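Local coordinates for odorant binding protein OBP69a (Ceratitis capitata, PDB 6HHE) that probably binds and carries small odorant molecules as a secreted, all-helical protein of the PBP/GOBP family in medfly olfaction, at residues A[11-19]-A[116-124]; A[80-91]-A[103-114]. All blocks are in the same frame, centred on the assembly; numbering follows the deposited sequence. Where two conformers were deposited one is given.

Interaction 1: A[11-19]-A[116-124]. With SO4 (sulfate ion), chain B.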
loop_
_atom_site.group_PDB
_atom_site.type_symbol
_atom_site.label_atom_id
_atom_site.label_comp_id
_atom_site.label_asym_id
_atom_site.label_seq_id
_atom_site.Cartn_x
_atom_site.Cartn_y
_atom_site.Cartn_z
ATOM N N ALA A 11 -3.872 -13.175 1.518
ATOM C CA ALA A 11 -2.889 -12.097 1.565
ATOM C C ALA A 11 -1.489 -12.609 1.262
ATOM O O ALA A 11 -0.706 -11.939 0.577
ATOM C CB ALA A 11 -2.923 -11.413 2.930
ATOM N N LYS A 12 -1.154 -13.795 1.761
ATOM C CA LYS A 12 0.150 -14.370 1.461
ATOM C C LYS A 12 0.268 -14.751 -0.011
ATOM O O LYS A 12 1.336 -14.580 -0.611
ATOM C CB LYS A 12 0.411 -15.572 2.366
ATOM C CG LYS A 12 0.536 -15.215 3.853
ATOM C CD LYS A 12 1.941 -14.709 4.226
ATOM C CE LYS A 12 2.144 -13.223 3.963
ATOM N NZ LYS A 12 3.587 -12.911 3.772
ATOM N N LYS A 13 -0.812 -15.268 -0.610
ATOM C CA LYS A 13 -0.804 -15.536 -2.046
ATOM C C LYS A 13 -0.539 -14.260 -2.824
ATOM O O LYS A 13 0.282 -14.237 -3.750
ATOM C CB LYS A 13 -2.135 -16.149 -2.483
ATOM C CG LYS A 13 -2.352 -17.565 -1.982
ATOM C CD LYS A 13 -3.598 -18.207 -2.576
ATOM C CE LYS A 13 -4.870 -17.471 -2.176
ATOM N NZ LYS A 13 -6.098 -18.275 -2.468
ATOM N N LEU A 14 -1.246 -13.189 -2.467
ATOM C CA LEU A 14 -1.076 -11.904 -3.134
ATOM C C LEU A 14 0.360 -11.394 -2.987
ATOM O O LEU A 14 0.988 -10.944 -3.964
ATOM C CB LEU A 14 -2.094 -10.922 -2.550
ATOM C CG LEU A 14 -2.458 -9.642 -3.293
ATOM C CD1 LEU A 14 -3.827 -9.171 -2.843
ATOM C CD2 LEU A 14 -1.462 -8.605 -2.976
ATOM N N THR A 15 0.892 -11.437 -1.756
ATOM C CA THR A 15 2.249 -10.960 -1.494
ATOM C C THR A 15 3.260 -11.718 -2.331
ATOM O O THR A 15 4.176 -11.111 -2.902
ATOM C CB THR A 15 2.582 -11.108 -0.005
ATOM O OG1 THR A 15 1.705 -10.271 0.725
ATOM C CG2 THR A 15 4.040 -10.682 0.312
ATOM N N ASN A 16 3.123 -13.041 -2.396
ATOM C CA ASN A 16 4.019 -13.867 -3.203
ATOM C C ASN A 16 4.058 -13.398 -4.635
ATOM O O ASN A 16 5.141 -13.233 -5.207
ATOM C CB ASN A 16 3.588 -15.336 -3.195
ATOM C CG ASN A 16 4.287 -16.166 -4.315
ATOM O OD1 ASN A 16 5.501 -16.383 -4.251
ATOM N ND2 ASN A 16 3.516 -16.634 -5.331
ATOM N N LEU A 17 2.881 -13.312 -5.276
ATOM C CA LEU A 17 2.804 -12.888 -6.670
ATOM C C LEU A 17 3.510 -11.562 -6.875
ATOM O O LEU A 17 4.318 -11.393 -7.802
ATOM C CB LEU A 17 1.347 -12.750 -7.120
ATOM C CG LEU A 17 0.505 -13.983 -7.407
ATOM C CD1 LEU A 17 -0.861 -13.507 -7.867
ATOM C CD2 LEU A 17 1.169 -14.820 -8.440
ATOM N N CYS A 18 3.231 -10.610 -5.987
ATOM C CA CYS A 18 3.780 -9.276 -6.196
ATOM C C CYS A 18 5.281 -9.235 -5.933
ATOM O O CYS A 18 6.002 -8.513 -6.628
ATOM C CB CYS A 18 3.046 -8.262 -5.328
ATOM S SG CYS A 18 1.365 -7.845 -5.927
ATOM N N ILE A 19 5.774 -10.016 -4.973
ATOM C CA ILE A 19 7.220 -10.157 -4.822
ATOM C C ILE A 19 7.851 -10.680 -6.101
ATOM O O ILE A 19 8.863 -10.148 -6.572
ATOM C CB ILE A 19 7.550 -11.054 -3.621
ATOM C CG1 ILE A 19 7.223 -10.303 -2.347
ATOM C CG2 ILE A 19 9.013 -11.476 -3.683
ATOM C CD1 ILE A 19 7.288 -11.162 -1.104
ATOM N N LYS A 116 1.571 0.063 9.998
ATOM C CA LYS A 116 2.623 -0.853 10.480
ATOM C C LYS A 116 2.144 -2.301 10.476
ATOM O O LYS A 116 2.887 -3.205 10.069
ATOM C CB LYS A 116 3.072 -0.435 11.878
ATOM C CG LYS A 116 3.940 0.825 11.869
ATOM C CD LYS A 116 4.213 1.288 13.300
ATOM C CE LYS A 116 5.266 2.390 13.328
ATOM N NZ LYS A 116 5.669 2.752 14.730
ATOM N N LEU A 117 0.905 -2.564 10.924
ATOM C CA LEU A 117 0.395 -3.931 10.835
ATOM C C LEU A 117 0.268 -4.398 9.391
ATOM O O LEU A 117 0.611 -5.541 9.086
ATOM C CB LEU A 117 -0.956 -4.053 11.549
ATOM C CG LEU A 117 -0.770 -3.825 13.023
ATOM C CD1 LEU A 117 -2.113 -3.587 13.680
ATOM C CD2 LEU A 117 -0.041 -5.025 13.624
ATOM N N LEU A 118 -0.180 -3.528 8.470
ATOM C CA LEU A 118 -0.301 -3.974 7.087
ATOM C C LEU A 118 1.072 -4.288 6.511
ATOM O O LEU A 118 1.228 -5.237 5.743
ATOM C CB LEU A 118 -1.008 -2.912 6.241
ATOM C CG LEU A 118 -2.512 -2.757 6.435
ATOM C CD1 LEU A 118 -3.006 -1.463 5.790
ATOM C CD2 LEU A 118 -3.288 -3.954 5.876
ATOM N N PHE A 119 2.088 -3.521 6.882
ATOM C CA PHE A 119 3.417 -3.791 6.358
ATOM C C PHE A 119 3.938 -5.130 6.842
ATOM O O PHE A 119 4.666 -5.808 6.097
ATOM C CB PHE A 119 4.393 -2.685 6.725
ATOM C CG PHE A 119 4.681 -1.774 5.597
ATOM C CD1 PHE A 119 3.774 -0.799 5.234
ATOM C CD2 PHE A 119 5.816 -1.932 4.861
ATOM C CE1 PHE A 119 4.034 0.035 4.161
ATOM C CE2 PHE A 119 6.104 -1.104 3.786
ATOM C CZ PHE A 119 5.203 -0.130 3.438
ATOM N N THR A 120 3.594 -5.554 8.047
ATOM C CA THR A 120 4.044 -6.882 8.424
ATOM C C THR A 120 3.287 -7.932 7.614
ATOM O O THR A 120 3.868 -8.952 7.212
ATOM C CB THR A 120 3.898 -7.099 9.931
ATOM O OG1 THR A 120 4.265 -5.908 10.645
ATOM C CG2 THR A 120 4.875 -8.160 10.358
ATOM N N THR A 121 2.023 -7.666 7.309
ATOM C CA THR A 121 1.195 -8.609 6.557
ATOM C C THR A 121 1.733 -8.786 5.152
ATOM O O THR A 121 2.114 -9.891 4.745
ATOM C CB THR A 121 -0.245 -8.074 6.468
ATOM O OG1 THR A 121 -0.846 -7.982 7.762
ATOM C CG2 THR A 121 -1.116 -8.934 5.561
ATOM N N PHE A 122 1.762 -7.689 4.397
ATOM C CA PHE A 122 2.246 -7.684 3.018
ATOM C C PHE A 122 3.767 -7.547 3.001
ATOM O O PHE A 122 4.334 -6.547 2.566
ATOM C CB PHE A 122 1.565 -6.567 2.237
ATOM C CG PHE A 122 0.065 -6.764 2.090
ATOM C CD1 PHE A 122 -0.437 -7.763 1.271
ATOM C CD2 PHE A 122 -0.841 -5.964 2.772
ATOM C CE1 PHE A 122 -1.809 -7.957 1.129
ATOM C CE2 PHE A 122 -2.218 -6.163 2.626
ATOM C CZ PHE A 122 -2.691 -7.155 1.796
ATOM N N SER A 123 4.413 -8.575 3.543
ATOM C CA SER A 123 5.855 -8.665 3.682
ATOM C C SER A 123 6.259 -10.123 3.562
ATOM O O SER A 123 5.483 -11.032 3.871
ATOM C CB SER A 123 6.338 -8.106 5.029
ATOM O OG SER A 123 7.676 -8.488 5.278
ATOM N N GLU A 124 7.496 -10.330 3.132
ATOM C CA GLU A 124 8.019 -11.655 2.822
ATOM C C GLU A 124 8.502 -12.347 4.088
ATOM O O GLU A 124 7.702 -12.897 4.838
ATOM C CB GLU A 124 9.152 -11.528 1.799
ATOM C CG GLU A 124 9.645 -12.804 1.154
ATOM C CD GLU A 124 10.695 -12.513 0.086
ATOM O OE1 GLU A 124 10.976 -11.320 -0.166
ATOM O OE2 GLU A 124 11.242 -13.471 -0.501
HETATM S S SO4 B . 8.019 4.909 13.427
HETATM O O1 SO4 B . 9.299 5.522 13.028
HETATM O O2 SO4 B . 7.185 6.025 13.752
HETATM O O3 SO4 B . 7.505 4.173 12.258
HETATM O O4 SO4 B . 8.214 3.891 14.467
#
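Phe122 lays its ring against residues 11-19 where the chain leaves helix 112-121, at the centre of an inverse gamma turn; here the C-terminal tail packs on helix 10-22 of the odorant-binding fold, whose Cys18 is disulfide-bonded to Cys50. The bond from CA to CB runs past helix 10-22 rather than at it, and Phe122 CB lies 4.0 Å from Thr15 OG1. With CG anti to the carbonyl carbon (chi1 -65°) the ring swings onto the helix: Phe122 CD1 comes 3.3 Å from Thr15 OG1, which lies near the ring plane at the edge, and Phe122 CE1, one atom further out, meets Ala11 CB at 4.1 Å and Leu14 CD2 at 4.2 Å, both obliquely. Thr121 CG2 covers one face, 4.0 Å above the centre of the Phe122 ring. The hydroxyl at the edge is already committed: Thr15 OG1 donates to Ala11 O from above the carbonyl plane, while Thr15 N reaches the same oxygen from the opposite face. Lys12 starts away from the tail, but its chain, bent at chi2 (-82°) and chi3 (84°), folds back to place Lys12 NZ 2.7 Å from Ser123 O, nearly along the C=O axis. Ile19 CD1 rests on Glu124 CB at 3.5 Å. Ser123 also touches Phe29, so the tail lies between helices 10-22 and 26-35. Away from the contact, Lys116 NZ holds a sulfate, probably from the crystallisation liquor. Packing round Phe122 is thus combined with a backbone-directed bond from Lys12, which probably adds little rigidity, since that lysine is poorly ordered.

Interaction 2: A[80-91]-A[103-114]; sequences IVEELHTTCGTQ and TTECYIKTNPVI
Leu84 and Tyr107 cross at about a right angle in a disulfide-linked helix pair of the insect odorant-binding protein fold, whose axes lie 9.7 Å apart at 126°. Leu84 CD2 meets Tyr107 CD1 at 3.8 Å and Cys88 CB approaches Tyr107 CE1, both obliquely to the ring. Cys88 and Cys106 point at each other and close the disulfide (chi3 -81°). Thr110 is a knob in the hole formed by Glu83, Leu84, Thr87 and Cys88: it meets Thr87 tip to tip, while Glu83 slides past it in the opposite direction. At the pocket end, Ile80 and Ile114 reach toward each other, CD1 to CD1 at 4.1 Å, and the amide of Asn111 crosses Ile80 at about a right angle. Asn111 OD1 caps the next helix at Ile114 N, while ND2 hydrogen-bonds O1 of a 2-(2-methoxyethoxy)ethanol, probably from the crystallisation liquor, and a water shared with Ile80 O and Glu83 OE1. At the other end Gln91 N donates to Thr103 OG1 at 2.9 Å, a hydroxyl also bonded to Thr99 O. A further water joins Tyr107 OH to Gly89 O, 2.7 Å from each and in the plane of the tyrosine ring.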
loop_
_atom_site.group_PDB
_atom_site.type_symbol
_atom_site.label_atom_id
_atom_site.label_comp_id
_atom_site.label_asym_id
_atom_site.label_seq_id
_atom_site.Cartn_x
_atom_site.Cartn_y
_atom_site.Cartn_z
ATOM N N ILE A 80 -11.619 4.039 9.835
ATOM C CA ILE A 80 -10.205 4.037 9.452
ATOM C C ILE A 80 -10.045 4.254 7.960
ATOM O O ILE A 80 -9.203 5.056 7.510
ATOM C CB ILE A 80 -9.566 2.721 9.904
ATOM C CG1 ILE A 80 -9.308 2.751 11.421
ATOM C CG2 ILE A 80 -8.274 2.386 9.096
ATOM C CD1 ILE A 80 -9.268 1.317 11.986
ATOM N N VAL A 81 -10.847 3.546 7.155
ATOM C CA VAL A 81 -10.754 3.721 5.711
ATOM C C VAL A 81 -11.174 5.110 5.293
ATOM O O VAL A 81 -10.514 5.742 4.459
ATOM C CB VAL A 81 -11.587 2.647 5.014
ATOM C CG1 VAL A 81 -11.697 2.948 3.534
ATOM C CG2 VAL A 81 -11.035 1.277 5.268
ATOM N N GLU A 82 -12.281 5.615 5.850
ATOM C CA GLU A 82 -12.711 6.964 5.495
ATOM C C GLU A 82 -11.635 7.986 5.783
ATOM O O GLU A 82 -11.413 8.885 4.975
ATOM C CB GLU A 82 -13.983 7.331 6.234
ATOM C CG GLU A 82 -15.125 6.538 5.845
ATOM C CD GLU A 82 -16.379 7.130 6.343
ATOM O OE1 GLU A 82 -16.394 8.030 7.204
ATOM O OE2 GLU A 82 -17.372 6.670 5.825
ATOM N N GLU A 83 -10.968 7.869 6.925
ATOM C CA GLU A 83 -9.965 8.869 7.264
ATOM C C GLU A 83 -8.786 8.817 6.300
ATOM O O GLU A 83 -8.277 9.870 5.868
ATOM C CB GLU A 83 -9.526 8.695 8.710
ATOM C CG GLU A 83 -8.396 9.632 9.058
ATOM C CD GLU A 83 -7.766 9.416 10.405
ATOM O OE1 GLU A 83 -7.414 8.295 10.753
ATOM O OE2 GLU A 83 -7.587 10.434 11.138
ATOM N N LEU A 84 -8.330 7.616 5.933
ATOM C CA LEU A 84 -7.214 7.517 4.984
ATOM C C LEU A 84 -7.590 8.047 3.615
ATOM O O LEU A 84 -6.818 8.799 2.990
ATOM C CB LEU A 84 -6.741 6.071 4.881
ATOM C CG LEU A 84 -6.089 5.504 6.132
ATOM C CD1 LEU A 84 -5.937 4.026 6.017
ATOM C CD2 LEU A 84 -4.703 6.125 6.321
ATOM N N HIS A 85 -8.800 7.739 3.167
ATOM C CA HIS A 85 -9.266 8.199 1.877
ATOM C C HIS A 85 -9.404 9.712 1.844
ATOM O O HIS A 85 -8.916 10.377 0.914
ATOM C CB HIS A 85 -10.622 7.537 1.588
ATOM C CG HIS A 85 -11.274 8.115 0.391
ATOM N ND1 HIS A 85 -10.832 7.856 -0.887
ATOM C CD2 HIS A 85 -12.264 9.031 0.278
ATOM C CE1 HIS A 85 -11.550 8.562 -1.745
ATOM N NE2 HIS A 85 -12.425 9.279 -1.065
ATOM N N THR A 86 -10.023 10.285 2.873
ATOM C CA THR A 86 -10.268 11.736 2.821
ATOM C C THR A 86 -8.984 12.509 3.063
ATOM O O THR A 86 -8.780 13.574 2.450
ATOM C CB THR A 86 -11.345 12.132 3.832
ATOM O OG1 THR A 86 -10.910 11.869 5.165
ATOM C CG2 THR A 86 -12.644 11.437 3.558
ATOM N N THR A 87 -8.087 11.990 3.925
ATOM C CA THR A 87 -6.863 12.737 4.221
ATOM C C THR A 87 -5.887 12.664 3.067
ATOM O O THR A 87 -5.189 13.649 2.780
ATOM C CB THR A 87 -6.216 12.195 5.488
ATOM O OG1 THR A 87 -7.161 12.256 6.574
ATOM C CG2 THR A 87 -4.969 12.986 5.838
ATOM N N CYS A 88 -5.785 11.506 2.426
ATOM C CA CYS A 88 -4.693 11.206 1.519
ATOM C C CYS A 88 -5.117 11.184 0.065
ATOM O O CYS A 88 -4.327 11.592 -0.792
ATOM C CB CYS A 88 -4.055 9.865 1.878
ATOM S SG CYS A 88 -3.290 9.965 3.494
ATOM N N GLY A 89 -6.328 10.717 -0.225
ATOM C CA GLY A 89 -6.778 10.655 -1.613
ATOM C C GLY A 89 -5.733 10.015 -2.501
ATOM O O GLY A 89 -5.187 8.953 -2.184
ATOM N N THR A 90 -5.490 10.622 -3.655
ATOM C CA THR A 90 -4.417 10.210 -4.546
ATOM C C THR A 90 -3.284 11.218 -4.408
ATOM O O THR A 90 -3.486 12.425 -4.601
ATOM C CB THR A 90 -4.900 10.135 -5.998
ATOM O OG1 THR A 90 -6.009 9.254 -6.093
ATOM C CG2 THR A 90 -3.776 9.622 -6.878
ATOM N N GLN A 91 -2.100 10.744 -4.021
ATOM C CA GLN A 91 -0.908 11.578 -4.007
ATOM C C GLN A 91 -0.167 11.260 -5.299
ATOM O O GLN A 91 0.566 10.270 -5.380
ATOM C CB GLN A 91 -0.033 11.312 -2.785
ATOM C CG GLN A 91 -0.691 11.649 -1.433
ATOM C CD GLN A 91 -0.924 13.121 -1.269
ATOM O OE1 GLN A 91 -0.009 13.917 -1.440
ATOM N NE2 GLN A 91 -2.153 13.500 -0.923
ATOM N N THR A 103 1.259 7.957 -2.041
ATOM C CA THR A 103 -0.007 7.810 -1.338
ATOM C C THR A 103 0.197 6.995 -0.074
ATOM O O THR A 103 -0.333 7.349 0.989
ATOM C CB THR A 103 -1.056 7.181 -2.260
ATOM O OG1 THR A 103 -1.185 8.024 -3.430
ATOM C CG2 THR A 103 -2.414 7.100 -1.578
ATOM N N THR A 104 1.041 5.950 -0.136
ATOM C CA THR A 104 1.270 5.120 1.045
ATOM C C THR A 104 2.082 5.869 2.099
ATOM O O THR A 104 1.832 5.668 3.301
ATOM C CB THR A 104 1.946 3.808 0.639
ATOM O OG1 THR A 104 1.048 3.076 -0.191
ATOM C CG2 THR A 104 2.263 2.972 1.860
ATOM N N GLU A 105 2.980 6.761 1.662
ATOM C CA GLU A 105 3.667 7.619 2.624
ATOM C C GLU A 105 2.659 8.445 3.390
ATOM O O GLU A 105 2.786 8.618 4.623
ATOM C CB GLU A 105 4.668 8.535 1.925
ATOM C CG GLU A 105 5.936 7.820 1.583
ATOM C CD GLU A 105 6.974 8.746 1.009
ATOM O OE1 GLU A 105 6.639 9.513 0.078
ATOM O OE2 GLU A 105 8.115 8.718 1.509
ATOM N N CYS A 106 1.638 8.967 2.694
ATOM C CA CYS A 106 0.583 9.716 3.369
ATOM C C CYS A 106 -0.200 8.809 4.331
ATOM O O CYS A 106 -0.489 9.197 5.478
ATOM C CB CYS A 106 -0.303 10.361 2.324
ATOM S SG CYS A 106 -1.657 11.320 3.089
ATOM N N TYR A 107 -0.536 7.589 3.903
ATOM C CA TYR A 107 -1.232 6.656 4.806
ATOM C C TYR A 107 -0.444 6.396 6.074
ATOM O O TYR A 107 -1.032 6.326 7.161
ATOM C CB TYR A 107 -1.476 5.322 4.110
ATOM C CG TYR A 107 -2.423 5.312 2.949
ATOM C CD1 TYR A 107 -3.394 6.310 2.733
ATOM C CD2 TYR A 107 -2.377 4.234 2.083
ATOM C CE1 TYR A 107 -4.278 6.199 1.661
ATOM C CE2 TYR A 107 -3.243 4.140 0.967
ATOM C CZ TYR A 107 -4.192 5.112 0.798
ATOM O OH TYR A 107 -5.005 4.946 -0.308
ATOM N N ILE A 108 0.880 6.252 5.962
ATOM C CA ILE A 108 1.721 5.925 7.114
ATOM C C ILE A 108 1.728 7.084 8.095
ATOM O O ILE A 108 1.682 6.873 9.325
ATOM C CB ILE A 108 3.118 5.601 6.594
ATOM C CG1 ILE A 108 3.150 4.210 5.950
ATOM C CG2 ILE A 108 4.164 5.700 7.752
ATOM C CD1 ILE A 108 4.390 3.966 5.058
ATOM N N LYS A 109 1.749 8.322 7.567
ATOM C CA LYS A 109 1.674 9.509 8.431
ATOM C C LYS A 109 0.315 9.622 9.104
ATOM O O LYS A 109 0.228 10.054 10.272
ATOM C CB LYS A 109 1.937 10.797 7.635
ATOM C CG LYS A 109 3.386 10.987 7.224
ATOM C CD LYS A 109 3.588 12.318 6.513
ATOM C CE LYS A 109 5.021 12.452 6.023
ATOM N NZ LYS A 109 5.383 11.314 5.130
ATOM N N THR A 110 -0.759 9.185 8.420
ATOM C CA THR A 110 -2.133 9.380 8.885
ATOM C C THR A 110 -2.553 8.338 9.901
ATOM O O THR A 110 -3.171 8.685 10.917
ATOM C CB THR A 110 -3.067 9.374 7.680
ATOM O OG1 THR A 110 -2.644 10.456 6.826
ATOM C CG2 THR A 110 -4.536 9.559 8.079
ATOM N N ASN A 111 -2.235 7.066 9.662
ATOM C CA ASN A 111 -2.574 6.002 10.595
ATOM C C ASN A 111 -1.412 5.034 10.724
ATOM O O ASN A 111 -1.396 3.962 10.103
ATOM C CB ASN A 111 -3.842 5.259 10.148
ATOM C CG ASN A 111 -4.452 4.499 11.289
ATOM O OD1 ASN A 111 -3.738 3.974 12.159
ATOM N ND2 ASN A 111 -5.787 4.415 11.283
ATOM N N PRO A 112 -0.412 5.377 11.517
ATOM C CA PRO A 112 0.745 4.506 11.632
ATOM C C PRO A 112 0.455 3.153 12.226
ATOM O O PRO A 112 1.143 2.189 11.887
ATOM C CB PRO A 112 1.720 5.317 12.514
ATOM C CG PRO A 112 0.933 6.349 13.137
ATOM C CD PRO A 112 -0.244 6.658 12.203
ATOM N N VAL A 113 -0.510 3.045 13.144
ATOM C CA VAL A 113 -0.818 1.746 13.722
ATOM C C VAL A 113 -1.245 0.799 12.633
ATOM O O VAL A 113 -0.708 -0.300 12.490
ATOM C CB VAL A 113 -1.908 1.884 14.790
ATOM C CG1 VAL A 113 -2.473 0.535 15.174
ATOM C CG2 VAL A 113 -1.245 2.545 16.058
ATOM N N ILE A 114 -2.266 1.203 11.860
ATOM C CA ILE A 114 -2.755 0.309 10.832
ATOM C C ILE A 114 -1.691 0.043 9.775
ATOM O O ILE A 114 -1.557 -1.096 9.298
ATOM C CB ILE A 114 -4.046 0.917 10.246
ATOM C CG1 ILE A 114 -5.137 0.959 11.273
ATOM C CG2 ILE A 114 -4.499 0.116 9.005
ATOM C CD1 ILE A 114 -5.611 -0.436 11.862
HETATM O O HOH W 1 -7.275 5.987 9.468
HETATM O O HOH W 2 -5.233 7.841 12.437
HETATM O O HOH W 3 -6.511 7.171 -0.607
#

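Helix 112-121 serves both contacts: its first turn belongs to interaction 2, its last residue, Thr121, and the tail beyond it to interaction 1. Each is partly buried, and they lie on opposite sides of the chain's centre, 18 Å apart between centres. Phe119, in segment 116-124 but not touching 11-19, packs its CE1 4.0 Å from Ile108 CD1 and close to Thr104. Interaction 2 is the larger, with 660 Å² buried against 371 Å², and combines a covalent link, interlocked side chains and bridging waters beside the ligand pocket. Interaction 1 has no covalent link across it, since Cys18 pairs with Cys50; it joins the first modelled helix to the C-terminal tail.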